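Local coordinates for protein NolR (Sinorhizobium fredii, PDB 4OMZ) that binds DNA as a helix-turn-helix transcription regulator of the ArsR family, and probably controls nodulation and symbiosis genes in rhizobia, at residues L23-N28 / R67-V72; L32-S37 / G46-K51. All blocks are in the same frame, centred on the assembly; numbering follows the deposited sequence.

Contact 1: L23-N28 / R67-V72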
# COMPACT_ATOMS: atom_id res chain seq x y z
N LEU A 23 -0.06 -3.20 3.86
CA LEU A 23 -0.27 -2.33 2.69
C LEU A 23 -1.54 -2.73 1.96
O LEU A 23 -2.25 -1.89 1.42
CB LEU A 23 0.91 -2.40 1.73
CG LEU A 23 2.21 -1.75 2.16
CD1 LEU A 23 3.25 -1.93 1.07
CD2 LEU A 23 1.95 -0.29 2.45
N SER A 24 -1.81 -4.03 1.94
CA SER A 24 -3.00 -4.55 1.29
C SER A 24 -4.22 -4.02 2.00
O SER A 24 -5.22 -3.70 1.35
CB SER A 24 -3.00 -6.08 1.31
OG SER A 24 -2.06 -6.59 0.39
N ALA A 25 -4.15 -3.93 3.33
CA ALA A 25 -5.24 -3.31 4.07
C ALA A 25 -5.42 -1.86 3.66
O ALA A 25 -6.54 -1.36 3.62
CB ALA A 25 -5.00 -3.40 5.56
N MET A 26 -4.32 -1.18 3.35
CA MET A 26 -4.46 0.22 2.95
C MET A 26 -4.65 0.46 1.44
O MET A 26 -5.15 1.51 1.05
CB MET A 26 -3.26 1.03 3.41
CG MET A 26 -3.18 1.20 4.91
SD MET A 26 -1.93 2.40 5.37
CE MET A 26 -2.76 3.93 4.91
N ALA A 27 -4.28 -0.50 0.61
CA ALA A 27 -4.25 -0.27 -0.84
C ALA A 27 -5.63 -0.42 -1.48
O ALA A 27 -5.83 -1.19 -2.41
CB ALA A 27 -3.26 -1.21 -1.52
N ASN A 28 -6.59 0.34 -0.95
CA ASN A 28 -7.93 0.40 -1.51
C ASN A 28 -8.46 1.82 -1.33
O ASN A 28 -8.30 2.40 -0.26
CB ASN A 28 -8.85 -0.62 -0.83
CG ASN A 28 -10.26 -0.58 -1.36
OD1 ASN A 28 -11.12 0.16 -0.87
ND2 ASN A 28 -10.53 -1.40 -2.37
N ARG A 67 -9.77 -4.03 10.66
CA ARG A 67 -9.62 -4.57 12.01
C ARG A 67 -8.66 -5.75 11.98
O ARG A 67 -7.91 -5.98 12.93
CB ARG A 67 -10.95 -5.02 12.62
CG ARG A 67 -11.90 -3.90 13.04
CD ARG A 67 -13.17 -4.47 13.66
NE ARG A 67 -12.99 -4.72 15.09
CZ ARG A 67 -13.95 -4.60 16.00
NH1 ARG A 67 -15.18 -4.25 15.62
NH2 ARG A 67 -13.70 -4.83 17.28
N ALA A 68 -8.71 -6.50 10.87
CA ALA A 68 -7.83 -7.66 10.71
C ALA A 68 -6.34 -7.26 10.75
O ALA A 68 -5.50 -8.03 11.21
CB ALA A 68 -8.15 -8.38 9.40
N GLN A 69 -6.03 -6.05 10.29
CA GLN A 69 -4.67 -5.54 10.35
C GLN A 69 -4.47 -4.61 11.54
O GLN A 69 -3.48 -3.89 11.59
CB GLN A 69 -4.32 -4.81 9.06
CG GLN A 69 -4.02 -5.71 7.88
CD GLN A 69 -2.75 -6.50 8.08
OE1 GLN A 69 -1.79 -6.02 8.69
NE2 GLN A 69 -2.72 -7.72 7.54
N ASN A 70 -5.41 -4.64 12.48
CA ASN A 70 -5.26 -3.91 13.75
C ASN A 70 -5.08 -2.41 13.54
O ASN A 70 -4.31 -1.76 14.25
CB ASN A 70 -4.08 -4.47 14.54
CG ASN A 70 -4.28 -5.92 14.94
OD1 ASN A 70 -4.91 -6.22 15.95
ND2 ASN A 70 -3.75 -6.83 14.14
N LEU A 71 -5.80 -1.87 12.56
CA LEU A 71 -5.59 -0.48 12.14
C LEU A 71 -6.62 0.48 12.71
O LEU A 71 -6.50 1.70 12.53
CB LEU A 71 -5.59 -0.38 10.61
CG LEU A 71 -4.52 -1.21 9.90
CD1 LEU A 71 -4.60 -1.03 8.40
CD2 LEU A 71 -3.14 -0.85 10.42
N VAL A 72 -7.64 -0.05 13.38
CA VAL A 72 -8.68 0.79 13.95
C VAL A 72 -9.02 0.42 15.39
O VAL A 72 -8.91 -0.73 15.79
CB VAL A 72 -9.99 0.75 13.12
CG1 VAL A 72 -9.83 1.55 11.84
CG2 VAL A 72 -10.40 -0.68 12.83
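Ala25, close to the C-terminal end of helix 10-26, sets its methyl against two side chains from the turn that follows helix 56-68. CB of Ala25 lies 3.4 Å from CG of Gln69 and 3.7 Å from CD1 of Leu71, so one small group serves both partners. The CA atoms of Ala25 and Gln69 are 6.7 Å apart. Gln69 does its touching with the aliphatic part of the chain: CB of Gln69 also comes within 3.8 Å of CB of Ala25. CG stands anti to the carbonyl carbon (chi1 -77°) and the chain bends at chi2 (-67°), which puts CB and CG against the methyl and turns the amide away from it. Leu71 approaches with a single branch, CD1, whose other neighbour across the contact is Met26; there CG of Met26 is a looser 4.4 Å from CD1 of Leu71.

Gln69 and Leu71 flank Asn70, the C-prime residue (positive phi) of the Schellman motif that ends helix 56-68; Asn70 N bonds to Arg67 O at 2.9 Å, and Leu71 N turns back to Leu66 O. This close of the helix brings Gln69 and Leu71 to the same methyl. Phe22, a turn earlier on helix 10-26, touches both of them, and Val90 of helix 88-101 covers Leu71 and Met26. The carbonyl oxygen of Ala25 is held by NE of Arg31, and that of Leu71 by OG of Ser85.

No hydrogen bond or ion pair spans the two segments. The contact therefore depends on apolar fit between the long N-terminal helix and the end of helix 56-68 in the winged helix-turn-helix fold.

Contact 2: L32-S37 / G46-K51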
# COMPACT_ATOMS: atom_id res chain seq x y z
N LEU A 32 -8.81 3.86 2.04
CA LEU A 32 -7.96 5.04 2.19
C LEU A 32 -8.78 6.23 2.70
O LEU A 32 -8.37 6.94 3.62
CB LEU A 32 -7.29 5.36 0.86
CG LEU A 32 -5.78 5.59 0.86
CD1 LEU A 32 -5.08 4.63 1.80
CD2 LEU A 32 -5.25 5.41 -0.55
N LEU A 33 -9.96 6.42 2.10
CA LEU A 33 -10.87 7.50 2.51
C LEU A 33 -11.37 7.28 3.95
O LEU A 33 -11.44 8.23 4.75
CB LEU A 33 -12.04 7.60 1.54
CG LEU A 33 -11.67 8.02 0.12
CD1 LEU A 33 -12.87 7.90 -0.81
CD2 LEU A 33 -11.12 9.44 0.09
N ILE A 34 -11.71 6.03 4.25
CA ILE A 34 -12.10 5.63 5.59
C ILE A 34 -11.00 5.94 6.62
O ILE A 34 -11.27 6.54 7.65
CB ILE A 34 -12.43 4.13 5.66
CG1 ILE A 34 -13.71 3.83 4.86
CG2 ILE A 34 -12.58 3.67 7.10
CD1 ILE A 34 -13.88 2.36 4.51
N LEU A 35 -9.77 5.53 6.33
CA LEU A 35 -8.67 5.75 7.26
C LEU A 35 -8.35 7.23 7.43
O LEU A 35 -7.97 7.66 8.51
CB LEU A 35 -7.41 4.99 6.81
CG LEU A 35 -7.39 3.50 7.12
CD1 LEU A 35 -6.26 2.82 6.37
CD2 LEU A 35 -7.25 3.26 8.61
N ASP A 36 -8.49 8.00 6.35
CA ASP A 36 -8.30 9.44 6.42
C ASP A 36 -9.30 10.03 7.42
O ASP A 36 -8.94 10.68 8.43
CB ASP A 36 -8.46 10.07 5.04
CG ASP A 36 -7.67 11.34 4.88
OD1 ASP A 36 -6.42 11.28 4.98
OD2 ASP A 36 -8.28 12.41 4.64
N SER A 37 -10.57 9.71 7.18
CA SER A 37 -11.64 10.21 8.02
C SER A 37 -11.48 9.78 9.48
O SER A 37 -11.63 10.59 10.39
CB SER A 37 -12.98 9.73 7.46
OG SER A 37 -13.09 10.01 6.08
N GLY A 46 -22.70 4.77 10.63
CA GLY A 46 -23.54 5.44 9.65
C GLY A 46 -22.92 6.67 9.02
O GLY A 46 -22.80 6.77 7.78
N ALA A 47 -22.49 7.60 9.87
CA ALA A 47 -21.84 8.83 9.45
C ALA A 47 -20.60 8.51 8.62
O ALA A 47 -20.26 9.22 7.67
CB ALA A 47 -21.48 9.68 10.66
N LEU A 48 -19.90 7.45 9.00
CA LEU A 48 -18.70 7.05 8.27
C LEU A 48 -19.05 6.55 6.88
O LEU A 48 -18.44 6.97 5.90
CB LEU A 48 -17.93 5.98 9.04
CG LEU A 48 -16.64 5.60 8.31
CD1 LEU A 48 -15.76 6.82 8.17
CD2 LEU A 48 -15.92 4.49 9.05
N ALA A 49 -20.06 5.68 6.79
CA ALA A 49 -20.52 5.13 5.51
C ALA A 49 -20.90 6.28 4.59
O ALA A 49 -20.77 6.20 3.36
CB ALA A 49 -21.71 4.21 5.72
N ASN A 50 -21.35 7.35 5.23
CA ASN A 50 -21.76 8.59 4.62
C ASN A 50 -20.69 9.49 4.02
O ASN A 50 -20.79 9.92 2.87
CB ASN A 50 -22.41 9.40 5.71
CG ASN A 50 -23.80 9.09 5.87
OD1 ASN A 50 -24.34 8.27 5.12
ND2 ASN A 50 -24.41 9.64 6.92
N LYS A 51 -19.65 9.72 4.82
CA LYS A 51 -18.58 10.60 4.42
C LYS A 51 -17.81 9.97 3.26
O LYS A 51 -17.37 10.67 2.34
CB LYS A 51 -17.67 10.91 5.61
CG LYS A 51 -16.52 11.81 5.26
CD LYS A 51 -16.49 13.02 6.18
CE LYS A 51 -15.34 13.93 5.78
NZ LYS A 51 -14.83 14.76 6.89
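The forked end of Leu48, on helix 45-51, meets helix 29-40 and divides its two methyls between Ile34 and Ser37. CD2 of Leu48 meets CG2 of Ile34 at 4.0 Å, the two side chains crossing at about a right angle, while CD1 of Leu48 rests 4.1 Å from CB of Ser37. With CG anti to the backbone N (chi1 -178°), the leucine extends its fork across the gap between helices whose axes stay 10.1 Å apart and run at 124° to each other. Ile34 offers its short branch, CG2, to the leucine.

One turn further along, Lys51 passes Ser37 with its aliphatic stem: CG of Lys51 is 4.0 Å from OG of Ser37, a contact without a hydrogen bond. The amino group of Lys51 continues to Glu41, with which it forms a salt bridge. The serine hydroxyl turns back on its own helix instead and donates to Leu33 O, with OG of Ser37 2.8 Å from that oxygen and tilted 32° from the carbonyl plane. Ser37 N bonds to the same oxygen from the opposite face, so two donors from one residue grip Leu33 O. With an alanine here the methyl contact to Leu48 could remain, but Leu33 O would probably be left with the backbone N as its one donor from this residue, and the stem of Lys51 would lose its neighbour OG.

Helix 45-51 is the first helix of the helix-turn-helix, and this contact seats it on helix 29-40. Leu59, His62 and Leu66 of helix 56-68 press on Ile34, and Met43 of strand 43-44 touches both Ser37 and Leu48. Leu8 of the second subunit packs on Ser37 and Lys51, bringing its N-terminal segment to the edge of the helix pair.

Overall arrangement
Both contacts are largely buried, but the centre of contact 1 lies about 4 Å from that of the chain and the centre of contact 2 about 10 Å, the two being about 14 Å apart. They share no helix: contact 1 joins helix 10-26 to the end of helix 56-68, whereas contact 2, nested within the loop of chain that contact 1 closes, pairs helices 29-40 and 45-51. Met26 and Leu35 bridge them, with CG of Met26 3.8 Å from CD1 of Leu35. Methyl and methylene groups dominate each interface; contact 2 adds a hydroxyl and a lysine stem whose charge is paired elsewhere. The second subunit touches both.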